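Side-chain contacts in BCL2-like 10 (Danio rerio, PDB 6FBX), which acts as a pro-survival member of the Bcl-2 family and binds the BH3 segment of the pro-apoptotic protein Bad: residues A[18-23]-A[41-46]; A[32-37]-A[142-147]; A[75-80]-A[123-128]; A[61-66]-A[106-111]. All coordinates share one frame; numbering follows the deposited sequence. Where two conformers were deposited one is given.

Interaction 1 (A[18-23]-A[41-46]); sequences EDYISF and YLAKEM
The phenol end of Y20 presses on the methyl group of A43, joining helix 2-24 to helix 34-49 in the all-helical Bcl-2 fold. Measured on the two short segments, the axes pass 11.4 Å apart at an angle of 49°, a separation that the long aromatic side chain spans. With CG anti to the backbone N (chi1 -173°), the ring of Y20 reaches out from its helix. Y20 CZ and Y20 OH each lie 3.3 Å from A43 CB, so the methyl meets the hydroxyl end of the ring at an oblique angle. K44 supplies the rest of the contact. Its chain bends at chi2 (-67°), and the aliphatic carbons pass round the tyrosine hydroxyl, with K44 CD 3.7 Å from Y20 OH. K44 CG lies near the planes of both rings, at their edges, and comes within 3.7 Å of F23 CE2. Replacing Y20 by alanine takes away the whole ring and is likely to leave the A43 methyl and the middle of the K44 chain without their partner, opening a gap between the helices. On the backbone of the same alanine, A43 O accepts a hydrogen bond from T96 OG1 of helix 88-107. The K44 ammonium group forms its salt bridge with E47. A water links the two segments: it donates to F23 O at 2.9 Å and accepts a weak bond of 3.4 Å from K44 NZ.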
loop_
_atom_site.group_PDB
_atom_site.type_symbol
_atom_site.label_atom_id
_atom_site.label_comp_id
_atom_site.label_asym_id
_atom_site.label_seq_id
_atom_site.Cartn_x
_atom_site.Cartn_y
_atom_site.Cartn_z
ATOM N N GLU A 18 4.254 7.487 -3.760
ATOM C CA GLU A 18 5.603 7.783 -4.226
ATOM C C GLU A 18 6.514 8.159 -3.066
ATOM O O GLU A 18 7.682 7.754 -3.027
ATOM C CB GLU A 18 5.569 8.903 -5.265
ATOM C CG GLU A 18 5.075 8.460 -6.628
ATOM C CD GLU A 18 5.261 9.530 -7.685
ATOM O OE1 GLU A 18 4.917 10.701 -7.420
ATOM O OE2 GLU A 18 5.766 9.199 -8.776
ATOM N N ASP A 19 6.000 8.930 -2.107
ATOM C CA ASP A 19 6.825 9.329 -0.972
ATOM C C ASP A 19 7.210 8.126 -0.123
ATOM O O ASP A 19 8.377 7.973 0.260
ATOM C CB ASP A 19 6.102 10.361 -0.110
ATOM C CG ASP A 19 6.871 10.688 1.152
ATOM O OD1 ASP A 19 7.851 11.456 1.068
ATOM O OD2 ASP A 19 6.514 10.151 2.222
ATOM N N TYR A 20 6.241 7.266 0.202
ATOM C CA TYR A 20 6.557 6.123 1.048
ATOM C C TYR A 20 7.537 5.190 0.354
ATOM O O TYR A 20 8.487 4.699 0.974
ATOM C CB TYR A 20 5.295 5.353 1.441
ATOM C CG TYR A 20 5.631 4.278 2.439
ATOM C CD1 TYR A 20 6.090 4.620 3.705
ATOM C CD2 TYR A 20 5.551 2.929 2.111
ATOM C CE1 TYR A 20 6.437 3.655 4.626
ATOM C CE2 TYR A 20 5.885 1.949 3.037
ATOM C CZ TYR A 20 6.335 2.324 4.288
ATOM O OH TYR A 20 6.685 1.369 5.214
ATOM N N ILE A 21 7.330 4.940 -0.939
ATOM C CA ILE A 21 8.237 4.071 -1.682
ATOM C C ILE A 21 9.645 4.657 -1.705
ATOM O O ILE A 21 10.635 3.938 -1.511
ATOM C CB ILE A 21 7.677 3.828 -3.096
ATOM C CG1 ILE A 21 6.487 2.869 -3.008
ATOM C CG2 ILE A 21 8.745 3.267 -4.024
ATOM C CD1 ILE A 21 5.665 2.776 -4.275
ATOM N N SER A 22 9.764 5.966 -1.941
ATOM C CA SER A 22 11.077 6.605 -1.890
ATOM C C SER A 22 11.686 6.479 -0.500
ATOM O O SER A 22 12.882 6.200 -0.354
ATOM C CB SER A 22 10.965 8.077 -2.287
ATOM O OG SER A 22 10.425 8.225 -3.588
ATOM N N PHE A 23 10.869 6.688 0.532
ATOM C CA PHE A 23 11.323 6.544 1.912
ATOM C C PHE A 23 11.888 5.150 2.162
ATOM O O PHE A 23 12.891 4.990 2.871
ATOM C CB PHE A 23 10.145 6.851 2.837
ATOM C CG PHE A 23 10.450 6.746 4.301
ATOM C CD1 PHE A 23 11.308 7.638 4.919
ATOM C CD2 PHE A 23 9.825 5.782 5.073
ATOM C CE1 PHE A 23 11.565 7.545 6.277
ATOM C CE2 PHE A 23 10.074 5.685 6.426
ATOM C CZ PHE A 23 10.942 6.569 7.030
ATOM N N TYR A 41 5.182 6.718 9.386
ATOM C CA TYR A 41 5.221 6.164 10.734
ATOM C C TYR A 41 4.422 4.870 10.815
ATOM O O TYR A 41 4.914 3.855 11.318
ATOM C CB TYR A 41 4.683 7.190 11.732
ATOM C CG TYR A 41 4.623 6.682 13.154
ATOM C CD1 TYR A 41 3.496 6.025 13.632
ATOM C CD2 TYR A 41 5.694 6.856 14.018
ATOM C CE1 TYR A 41 3.439 5.555 14.929
ATOM C CE2 TYR A 41 5.645 6.390 15.318
ATOM C CZ TYR A 41 4.516 5.741 15.768
ATOM O OH TYR A 41 4.463 5.277 17.063
ATOM N N LEU A 42 3.184 4.891 10.315
ATOM C CA LEU A 42 2.278 3.763 10.507
ATOM C C LEU A 42 2.698 2.554 9.683
ATOM O O LEU A 42 2.686 1.424 10.186
ATOM C CB LEU A 42 0.852 4.182 10.150
ATOM C CG LEU A 42 0.235 5.165 11.146
ATOM C CD1 LEU A 42 -1.005 5.830 10.558
ATOM C CD2 LEU A 42 -0.109 4.450 12.438
ATOM N N ALA A 43 3.064 2.766 8.418
ATOM C CA ALA A 43 3.456 1.645 7.572
ATOM C C ALA A 43 4.758 1.014 8.045
ATOM O O ALA A 43 4.929 -0.205 7.927
ATOM C CB ALA A 43 3.577 2.099 6.118
ATOM N N LYS A 44 5.683 1.814 8.588
ATOM C CA LYS A 44 6.903 1.240 9.147
ATOM C C LYS A 44 6.635 0.552 10.476
ATOM O O LYS A 44 7.301 -0.436 10.807
ATOM C CB LYS A 44 7.971 2.318 9.315
ATOM C CG LYS A 44 8.689 2.677 8.032
ATOM C CD LYS A 44 9.531 1.514 7.532
ATOM C CE LYS A 44 10.237 1.849 6.238
ATOM N NZ LYS A 44 10.978 0.674 5.715
ATOM N N GLU A 45 5.677 1.063 11.252
ATOM C CA GLU A 45 5.252 0.359 12.455
ATOM C C GLU A 45 4.727 -1.027 12.105
ATOM O O GLU A 45 5.110 -2.024 12.727
ATOM C CB GLU A 45 4.192 1.177 13.194
ATOM C CG GLU A 45 3.739 0.558 14.504
ATOM C CD GLU A 45 2.663 1.375 15.193
ATOM O OE1 GLU A 45 2.232 2.397 14.618
ATOM O OE2 GLU A 45 2.249 0.996 16.308
ATOM N N MET A 46 3.857 -1.115 11.095
ATOM C CA MET A 46 3.330 -2.421 10.717
ATOM C C MET A 46 4.439 -3.329 10.201
ATOM O O MET A 46 4.450 -4.529 10.495
ATOM C CB MET A 46 2.225 -2.284 9.674
ATOM C CG MET A 46 1.425 -3.578 9.516
ATOM S SD MET A 46 0.203 -3.536 8.203
ATOM C CE MET A 46 -1.102 -2.574 8.956
HETATM O O HOH W 1 13.123 3.243 5.192
#

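Interaction 2 (A[32-37]-A[142-147]); sequences PSESAE and GFCRFF
C144 and S35 meet through their first torsions. In the conformer of C144 described here, SG is anti to its own carbonyl carbon (chi1 -81°) and points at the first turn of helix 34-49. In S35, OG sits between the backbone N and the carbonyl carbon (chi1 53°), which turns it to S33 and leaves CB beside the sulfur. In this conformer, one of two modelled, C144 SG lies 3.3 Å from S35 CA and 3.7 Å from S35 CB, so the exact position of the sulfur is doubtful. E34 contributes at the margin, its CG 4.2 Å from C144 SG. The backbones come close, with 5.7 Å between the CA atoms of S35 and C144, a spacing that two small side chains permit. S33 holds the N-cap position of helix 34-49, and S33 OG and S35 OG share a hydrogen bond of 2.9 Å. F143 adds a second, looser contact, S35 O lying 4.1 Å from F143 CE2 near the plane of the ring, at its edge. The same ring meets W88 and W140 edge-to-face and also packs on A38, M39 and L42, so it belongs to the hydrophobic core. The arrangement docks the last modelled helix, 139-146, against the start of helix 34-49, as part of the all-helical bundle of the Bcl-2 fold.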
loop_
_atom_site.group_PDB
_atom_site.type_symbol
_atom_site.label_atom_id
_atom_site.label_comp_id
_atom_site.label_asym_id
_atom_site.label_seq_id
_atom_site.Cartn_x
_atom_site.Cartn_y
_atom_site.Cartn_z
ATOM N N PRO A 32 6.596 15.370 2.752
ATOM C CA PRO A 32 5.991 16.495 2.024
ATOM C C PRO A 32 4.639 16.929 2.560
ATOM O O PRO A 32 4.192 18.033 2.225
ATOM C CB PRO A 32 5.860 15.955 0.593
ATOM C CG PRO A 32 5.728 14.481 0.769
ATOM C CD PRO A 32 6.600 14.135 1.945
ATOM N N SER A 33 3.978 16.106 3.371
ATOM C CA SER A 33 2.641 16.415 3.854
ATOM C C SER A 33 2.429 15.732 5.195
ATOM O O SER A 33 3.129 14.778 5.545
ATOM C CB SER A 33 1.564 15.958 2.863
ATOM O OG SER A 33 1.519 14.540 2.789
ATOM N N GLU A 34 1.444 16.231 5.944
ATOM C CA GLU A 34 1.088 15.604 7.211
ATOM C C GLU A 34 0.696 14.145 7.005
ATOM O O GLU A 34 1.039 13.278 7.819
ATOM C CB GLU A 34 -0.048 16.383 7.874
ATOM C CG GLU A 34 -0.303 16.006 9.322
ATOM C CD GLU A 34 -1.606 16.577 9.851
ATOM O OE1 GLU A 34 -2.184 17.461 9.183
ATOM O OE2 GLU A 34 -2.054 16.139 10.932
ATOM N N SER A 35 -0.018 13.852 5.914
ATOM C CA SER A 35 -0.405 12.473 5.628
ATOM C C SER A 35 0.809 11.608 5.323
ATOM O O SER A 35 0.853 10.436 5.713
ATOM C CB SER A 35 -1.401 12.438 4.467
ATOM O OG SER A 35 -0.899 13.131 3.339
ATOM N N ALA A 36 1.807 12.168 4.635
ATOM C CA ALA A 36 3.035 11.423 4.381
ATOM C C ALA A 36 3.765 11.113 5.679
ATOM O O ALA A 36 4.244 9.991 5.877
ATOM C CB ALA A 36 3.937 12.210 3.433
ATOM N N GLU A 37 3.862 12.094 6.580
ATOM C CA GLU A 37 4.472 11.832 7.879
ATOM C C GLU A 37 3.741 10.708 8.602
ATOM O O GLU A 37 4.373 9.828 9.201
ATOM C CB GLU A 37 4.475 13.103 8.730
ATOM C CG GLU A 37 5.179 12.939 10.068
ATOM C CD GLU A 37 5.406 14.260 10.778
ATOM O OE1 GLU A 37 6.029 14.252 11.861
ATOM O OE2 GLU A 37 4.968 15.306 10.253
ATOM N N GLY A 142 -8.679 12.370 6.617
ATOM C CA GLY A 142 -9.354 11.515 7.580
ATOM C C GLY A 142 -8.450 10.414 8.100
ATOM O O GLY A 142 -8.497 10.065 9.283
ATOM N N PHE A 143 -7.626 9.842 7.218
ATOM C CA PHE A 143 -6.598 8.895 7.641
ATOM C C PHE A 143 -5.719 9.504 8.727
ATOM O O PHE A 143 -5.452 8.875 9.756
ATOM C CB PHE A 143 -5.774 8.480 6.416
ATOM C CG PHE A 143 -4.470 7.787 6.733
ATOM C CD1 PHE A 143 -4.440 6.439 7.045
ATOM C CD2 PHE A 143 -3.274 8.478 6.664
ATOM C CE1 PHE A 143 -3.236 5.798 7.312
ATOM C CE2 PHE A 143 -2.072 7.847 6.927
ATOM C CZ PHE A 143 -2.052 6.506 7.247
ATOM N N CYS A 144 -5.283 10.747 8.515
ATOM C CA CYS A 144 -4.441 11.424 9.499
ATOM C C CYS A 144 -5.138 11.522 10.845
ATOM O O CYS A 144 -4.561 11.191 11.887
ATOM C CB CYS A 144 -4.083 12.824 9.009
ATOM S SG CYS A 144 -2.750 12.874 7.845
ATOM N N ARG A 145 -6.383 11.990 10.843
ATOM C CA ARG A 145 -7.087 12.240 12.094
ATOM C C ARG A 145 -7.526 10.948 12.766
ATOM O O ARG A 145 -7.601 10.890 13.999
ATOM C CB ARG A 145 -8.284 13.148 11.826
ATOM C CG ARG A 145 -7.901 14.394 11.046
ATOM C CD ARG A 145 -9.086 15.269 10.735
ATOM N NE ARG A 145 -9.474 16.044 11.904
ATOM C CZ ARG A 145 -10.345 15.639 12.822
ATOM N NH1 ARG A 145 -10.950 14.462 12.716
ATOM N NH2 ARG A 145 -10.612 16.421 13.853
ATOM N N PHE A 146 -7.819 9.906 11.987
ATOM C CA PHE A 146 -8.205 8.632 12.583
ATOM C C PHE A 146 -7.085 8.073 13.452
ATOM O O PHE A 146 -7.340 7.535 14.537
ATOM C CB PHE A 146 -8.591 7.630 11.494
ATOM C CG PHE A 146 -8.943 6.269 12.025
ATOM C CD1 PHE A 146 -8.036 5.226 11.950
ATOM C CD2 PHE A 146 -10.176 6.038 12.609
ATOM C CE1 PHE A 146 -8.356 3.978 12.441
ATOM C CE2 PHE A 146 -10.503 4.791 13.103
ATOM C CZ PHE A 146 -9.590 3.759 13.019
ATOM N N PHE A 147 -5.839 8.195 12.998
ATOM C CA PHE A 147 -4.682 7.757 13.765
ATOM C C PHE A 147 -4.061 8.882 14.588
ATOM O O PHE A 147 -2.913 8.754 15.027
ATOM C CB PHE A 147 -3.633 7.150 12.833
ATOM C CG PHE A 147 -4.053 5.843 12.223
ATOM C CD1 PHE A 147 -4.381 5.758 10.882
ATOM C CD2 PHE A 147 -4.128 4.698 12.996
ATOM C CE1 PHE A 147 -4.766 4.556 10.323
ATOM C CE2 PHE A 147 -4.516 3.492 12.443
ATOM C CZ PHE A 147 -4.834 3.423 11.104
#

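Interaction 3 (A[75-80]-A[123-128]); sequences SVMREL and ADYLGG
M77 runs along the ring of Y125 from its first side-chain carbon to its methyl, forming a Met-aromatic contact between helix 69-80 and helix 112-129 of the Bcl-2 fold. M77 CB stands over one face of the Y125 ring, 4.2 Å from the centroid and 22° off the normal, which makes it a CH-pi contact. It lies toward the rim, with Y125 CE1 its nearest ring atom at 3.9 Å. M77 CG carries the chain on toward the other helix. M77 SD then lies 4.6 Å from the Y125 centroid but 41° off the normal, an oblique approach, with the sulfur closer to Y125 CD1 than to the middle of the ring. The bend at chi3 (-65°) turns the methyl to the root of the tyrosine, where M77 CE is 3.6 Å from Y125 CB and packs on Y125 CG as well. The two side chains thus run antiparallel, tip to base: the end of M77 reaches the root of Y125, while the phenol end of Y125 reaches the backbone of the methionine helix. Exchanging Y125 for alanine deletes the ring and would probably leave CB and SD of M77 without the surface they lie against, the thioether less restrained. M77 also packs on I94 of helix 88-107, and Y125 on V81 and K130. Another side of helix 69-80 meets the bound peptide, whose basic side chain pairs with E79 OE1 in a salt bridge. At the far end of the ring, Y125 OH stands 3.7 Å from M77 O and 3.9 Å from R78 CA.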
loop_
_atom_site.group_PDB
_atom_site.type_symbol
_atom_site.label_atom_id
_atom_site.label_comp_id
_atom_site.label_asym_id
_atom_site.label_seq_id
_atom_site.Cartn_x
_atom_site.Cartn_y
_atom_site.Cartn_z
ATOM N N SER A 75 -4.332 -7.980 -7.927
ATOM C CA SER A 75 -5.067 -9.174 -7.522
ATOM C C SER A 75 -4.951 -9.406 -6.020
ATOM O O SER A 75 -5.908 -9.862 -5.383
ATOM C CB SER A 75 -4.567 -10.391 -8.299
ATOM O OG SER A 75 -3.206 -10.657 -8.017
ATOM N N VAL A 76 -3.794 -9.093 -5.435
ATOM C CA VAL A 76 -3.636 -9.221 -3.989
ATOM C C VAL A 76 -4.523 -8.212 -3.266
ATOM O O VAL A 76 -5.227 -8.556 -2.309
ATOM C CB VAL A 76 -2.155 -9.064 -3.598
ATOM C CG1 VAL A 76 -1.994 -8.983 -2.079
ATOM C CG2 VAL A 76 -1.343 -10.228 -4.144
ATOM N N MET A 77 -4.508 -6.951 -3.710
ATOM C CA MET A 77 -5.348 -5.938 -3.075
ATOM C C MET A 77 -6.820 -6.321 -3.157
ATOM O O MET A 77 -7.571 -6.161 -2.187
ATOM C CB MET A 77 -5.114 -4.574 -3.722
ATOM C CG MET A 77 -3.728 -4.003 -3.493
ATOM S SD MET A 77 -3.542 -2.304 -4.075
ATOM C CE MET A 77 -3.761 -2.497 -5.846
ATOM N N ARG A 78 -7.248 -6.828 -4.314
ATOM C CA ARG A 78 -8.619 -7.298 -4.467
ATOM C C ARG A 78 -8.944 -8.386 -3.451
ATOM O O ARG A 78 -10.020 -8.374 -2.842
ATOM C CB ARG A 78 -8.814 -7.806 -5.895
ATOM C CG ARG A 78 -10.217 -8.275 -6.235
ATOM C CD ARG A 78 -10.303 -8.718 -7.692
ATOM N NE ARG A 78 -9.762 -7.706 -8.603
ATOM C CZ ARG A 78 -8.756 -7.893 -9.458
ATOM N NH1 ARG A 78 -8.152 -9.071 -9.569
ATOM N NH2 ARG A 78 -8.357 -6.889 -10.226
ATOM N N GLU A 79 -8.023 -9.333 -3.251
ATOM C CA GLU A 79 -8.265 -10.427 -2.316
ATOM C C GLU A 79 -8.179 -9.962 -0.869
ATOM O O GLU A 79 -8.906 -10.474 -0.012
ATOM C CB GLU A 79 -7.268 -11.558 -2.565
ATOM C CG GLU A 79 -7.651 -12.478 -3.714
ATOM C CD GLU A 79 -8.885 -13.305 -3.408
ATOM O OE1 GLU A 79 -9.230 -13.445 -2.215
ATOM O OE2 GLU A 79 -9.514 -13.814 -4.358
ATOM N N LEU A 80 -7.294 -9.009 -0.577
ATOM C CA LEU A 80 -7.210 -8.461 0.773
ATOM C C LEU A 80 -8.568 -7.951 1.237
ATOM O O LEU A 80 -9.012 -8.256 2.351
ATOM C CB LEU A 80 -6.167 -7.344 0.813
ATOM C CG LEU A 80 -6.078 -6.493 2.084
ATOM C CD1 LEU A 80 -5.938 -7.362 3.322
ATOM C CD2 LEU A 80 -4.908 -5.526 1.978
ATOM N N ALA A 123 -2.450 4.027 -6.488
ATOM C CA ALA A 123 -3.236 5.233 -6.732
ATOM C C ALA A 123 -4.490 4.921 -7.539
ATOM O O ALA A 123 -5.583 5.401 -7.218
ATOM C CB ALA A 123 -2.376 6.275 -7.448
ATOM N N ASP A 124 -4.355 4.124 -8.602
ATOM C CA ASP A 124 -5.519 3.795 -9.419
ATOM C C ASP A 124 -6.552 3.013 -8.617
ATOM O O ASP A 124 -7.761 3.232 -8.761
ATOM C CB ASP A 124 -5.101 2.999 -10.657
ATOM C CG ASP A 124 -4.412 3.857 -11.702
ATOM O OD1 ASP A 124 -3.642 3.303 -12.517
ATOM O OD2 ASP A 124 -4.631 5.086 -11.707
ATOM N N TYR A 125 -6.094 2.102 -7.757
ATOM C CA TYR A 125 -7.018 1.236 -7.034
ATOM C C TYR A 125 -7.782 2.012 -5.967
ATOM O O TYR A 125 -9.018 1.973 -5.921
ATOM C CB TYR A 125 -6.257 0.068 -6.408
ATOM C CG TYR A 125 -7.158 -0.908 -5.696
ATOM C CD1 TYR A 125 -7.153 -1.009 -4.312
ATOM C CD2 TYR A 125 -8.033 -1.715 -6.411
ATOM C CE1 TYR A 125 -7.983 -1.899 -3.660
ATOM C CE2 TYR A 125 -8.869 -2.604 -5.768
ATOM C CZ TYR A 125 -8.840 -2.692 -4.393
ATOM O OH TYR A 125 -9.673 -3.579 -3.753
ATOM N N LEU A 126 -7.067 2.729 -5.101
ATOM C CA LEU A 126 -7.733 3.453 -4.024
ATOM C C LEU A 126 -8.478 4.671 -4.557
ATOM O O LEU A 126 -9.636 4.910 -4.194
ATOM C CB LEU A 126 -6.714 3.865 -2.961
ATOM C CG LEU A 126 -5.992 2.717 -2.250
ATOM C CD1 LEU A 126 -4.973 3.266 -1.264
ATOM C CD2 LEU A 126 -6.972 1.788 -1.544
ATOM N N GLY A 127 -7.831 5.453 -5.423
ATOM C CA GLY A 127 -8.449 6.659 -5.944
ATOM C C GLY A 127 -9.525 6.406 -6.977
ATOM O O GLY A 127 -10.394 7.261 -7.173
ATOM N N GLY A 128 -9.482 5.258 -7.646
ATOM C CA GLY A 128 -10.483 4.924 -8.636
ATOM C C GLY A 128 -11.486 3.917 -8.119
ATOM O O GLY A 128 -12.667 4.234 -7.944
#

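Interaction 4 (A[61-66]-A[106-111]); sequences FLDTCG and LSRGEN
A surface salt bridge between D63 and R108 links the last turn of helix 51-65 to the C-terminal end of helix 88-107, and a leucine packs beneath the charged group. One carboxylate oxygen does the work. D63 OD2 accepts a hydrogen bond from R108 NH2 at 3.2 Å, with a bent N-H...O angle of 144°, and a weak one from R108 NH1 at 3.4 Å. The fork therefore rests on a single oxygen. The carboxylate and guanidinium planes are 22° apart, and NH2 approaches OD2 from above the carboxylate plane, 36° out of it. The nearest CA atoms of the two segments, those of L62 and R108, are 10.4 Å apart, and the arginine crosses this separation with its chain extended from CG to NE. L62 meets the same group from another direction: L62 CD1 lies 4.2 Å above the R108 guanidinium plane, offset to the rim, and L62 CB is 3.6 Å from R108 NH2. The guanidinium is thus held by D63 at its edge and by leucine over one face. R108 NE has a further salt bridge with E104, so acids meet all three nitrogens, NH1 only weakly, which would probably stabilise the positive charge. On the same turn as D63, F61 and T64 contact the bound peptide, T64 OG1 through a hydrogen bond to an aromatic side chain, and C65 forms a disulfide with C72. Immediately after R108, G109 has positive phi, and G109 N bonds back to L106 O at 3.0 Å. The arginine therefore projects from a helix end closed by a Schellman motif.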
loop_
_atom_site.group_PDB
_atom_site.type_symbol
_atom_site.label_atom_id
_atom_site.label_comp_id
_atom_site.label_asym_id
_atom_site.label_seq_id
_atom_site.Cartn_x
_atom_site.Cartn_y
_atom_site.Cartn_z
ATOM N N PHE A 61 5.972 -13.551 -3.526
ATOM C CA PHE A 61 5.222 -12.791 -4.520
ATOM C C PHE A 61 6.042 -12.581 -5.789
ATOM O O PHE A 61 5.616 -12.945 -6.892
ATOM C CB PHE A 61 4.802 -11.452 -3.899
ATOM C CG PHE A 61 4.136 -10.496 -4.855
ATOM C CD1 PHE A 61 2.763 -10.337 -4.847
ATOM C CD2 PHE A 61 4.885 -9.734 -5.734
ATOM C CE1 PHE A 61 2.149 -9.448 -5.706
ATOM C CE2 PHE A 61 4.276 -8.847 -6.601
ATOM C CZ PHE A 61 2.907 -8.703 -6.586
ATOM N N LEU A 62 7.234 -11.995 -5.649
ATOM C CA LEU A 62 8.030 -11.670 -6.827
ATOM C C LEU A 62 8.500 -12.921 -7.558
ATOM O O LEU A 62 8.734 -12.872 -8.771
ATOM C CB LEU A 62 9.228 -10.806 -6.432
ATOM C CG LEU A 62 8.901 -9.379 -5.990
ATOM C CD1 LEU A 62 10.160 -8.671 -5.517
ATOM C CD2 LEU A 62 8.236 -8.582 -7.110
ATOM N N ASP A 63 8.637 -14.046 -6.852
ATOM C CA ASP A 63 9.080 -15.275 -7.497
ATOM C C ASP A 63 7.947 -16.022 -8.191
ATOM O O ASP A 63 8.220 -16.847 -9.070
ATOM C CB ASP A 63 9.750 -16.200 -6.478
ATOM C CG ASP A 63 11.068 -15.647 -5.966
ATOM O OD1 ASP A 63 11.426 -15.930 -4.804
ATOM O OD2 ASP A 63 11.736 -14.911 -6.721
ATOM N N THR A 64 6.691 -15.762 -7.819
ATOM C CA THR A 64 5.553 -16.404 -8.467
ATOM C C THR A 64 4.824 -15.487 -9.440
ATOM O O THR A 64 4.029 -15.978 -10.250
ATOM C CB THR A 64 4.549 -16.912 -7.420
ATOM O OG1 THR A 64 3.965 -15.805 -6.722
ATOM C CG2 THR A 64 5.232 -17.838 -6.423
ATOM N N CYS A 65 5.082 -14.180 -9.397
ATOM C CA CYS A 65 4.335 -13.250 -10.236
ATOM C C CYS A 65 4.844 -13.257 -11.669
ATOM O O CYS A 65 4.068 -13.461 -12.610
ATOM C CB CYS A 65 4.410 -11.839 -9.663
ATOM S SG CYS A 65 3.706 -10.611 -10.780
ATOM N N GLY A 66 6.134 -13.030 -11.856
ATOM C CA GLY A 66 6.702 -12.959 -13.191
ATOM C C GLY A 66 6.789 -11.527 -13.683
ATOM O O GLY A 66 7.344 -10.664 -13.003
ATOM N N LEU A 106 14.633 -3.252 -5.868
ATOM C CA LEU A 106 15.902 -2.535 -5.921
ATOM C C LEU A 106 17.064 -3.446 -5.546
ATOM O O LEU A 106 18.118 -3.418 -6.191
ATOM C CB LEU A 106 15.855 -1.315 -5.001
ATOM C CG LEU A 106 15.378 -0.013 -5.651
ATOM C CD1 LEU A 106 14.029 -0.194 -6.332
ATOM C CD2 LEU A 106 15.309 1.107 -4.622
ATOM N N SER A 107 16.893 -4.262 -4.502
ATOM C CA SER A 107 17.944 -5.198 -4.119
ATOM C C SER A 107 18.294 -6.144 -5.259
ATOM O O SER A 107 19.442 -6.587 -5.368
ATOM C CB SER A 107 17.518 -6.001 -2.888
ATOM O OG SER A 107 17.491 -5.186 -1.732
ATOM N N ARG A 108 17.326 -6.461 -6.113
ATOM C CA ARG A 108 17.537 -7.372 -7.228
ATOM C C ARG A 108 18.079 -6.677 -8.470
ATOM O O ARG A 108 18.212 -7.323 -9.513
ATOM C CB ARG A 108 16.224 -8.088 -7.560
ATOM C CG ARG A 108 15.722 -8.952 -6.414
ATOM C CD ARG A 108 14.413 -9.647 -6.733
ATOM N NE ARG A 108 14.068 -10.606 -5.687
ATOM C CZ ARG A 108 13.236 -11.632 -5.843
ATOM N NH1 ARG A 108 12.995 -12.448 -4.825
ATOM N NH2 ARG A 108 12.650 -11.852 -7.016
ATOM N N GLY A 109 18.394 -5.386 -8.386
ATOM C CA GLY A 109 19.000 -4.674 -9.491
ATOM C C GLY A 109 18.040 -3.945 -10.402
ATOM O O GLY A 109 18.466 -3.456 -11.455
ATOM N N GLU A 110 16.766 -3.849 -10.037
ATOM C CA GLU A 110 15.792 -3.178 -10.884
ATOM C C GLU A 110 15.911 -1.662 -10.744
ATOM O O GLU A 110 16.491 -1.139 -9.788
ATOM C CB GLU A 110 14.373 -3.625 -10.530
ATOM C CG GLU A 110 14.148 -5.127 -10.627
ATOM C CD GLU A 110 14.301 -5.653 -12.040
ATOM O OE1 GLU A 110 14.282 -4.836 -12.985
ATOM O OE2 GLU A 110 14.441 -6.883 -12.206
ATOM N N ASN A 111 15.348 -0.958 -11.722
ATOM C CA ASN A 111 15.379 0.496 -11.752
ATOM C C ASN A 111 14.186 1.074 -10.993
ATOM O O ASN A 111 13.262 0.364 -10.594
ATOM C CB ASN A 111 15.388 1.000 -13.197
ATOM C CG ASN A 111 14.163 0.559 -13.981
ATOM O OD1 ASN A 111 13.178 0.093 -13.410
ATOM N ND2 ASN A 111 14.221 0.708 -15.299
#

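How the interactions relate
Interactions 1 and 2 share helix 34-49 and touch directly: L42 CD1 lies 3.4 Å from F147 CD1 and 3.5 Å from F143 CZ, while D19 packs on P32 and A36. Interactions 3 and 4 also meet, V76 CG2 being 3.9 Å from F61 CE1, although their centres are about 20 Å apart. Interactions 2 and 4 are the most distant pair, with centres about 30 Å apart on opposite sides of the chain's centre. The bound peptide reaches all four through residues other than those making the contacts: L42, E45 and M46 in interaction 1, F146 and F147 in interaction 2, S75, V76, E79 and L80 in interaction 3, and F61 and T64 in interaction 4.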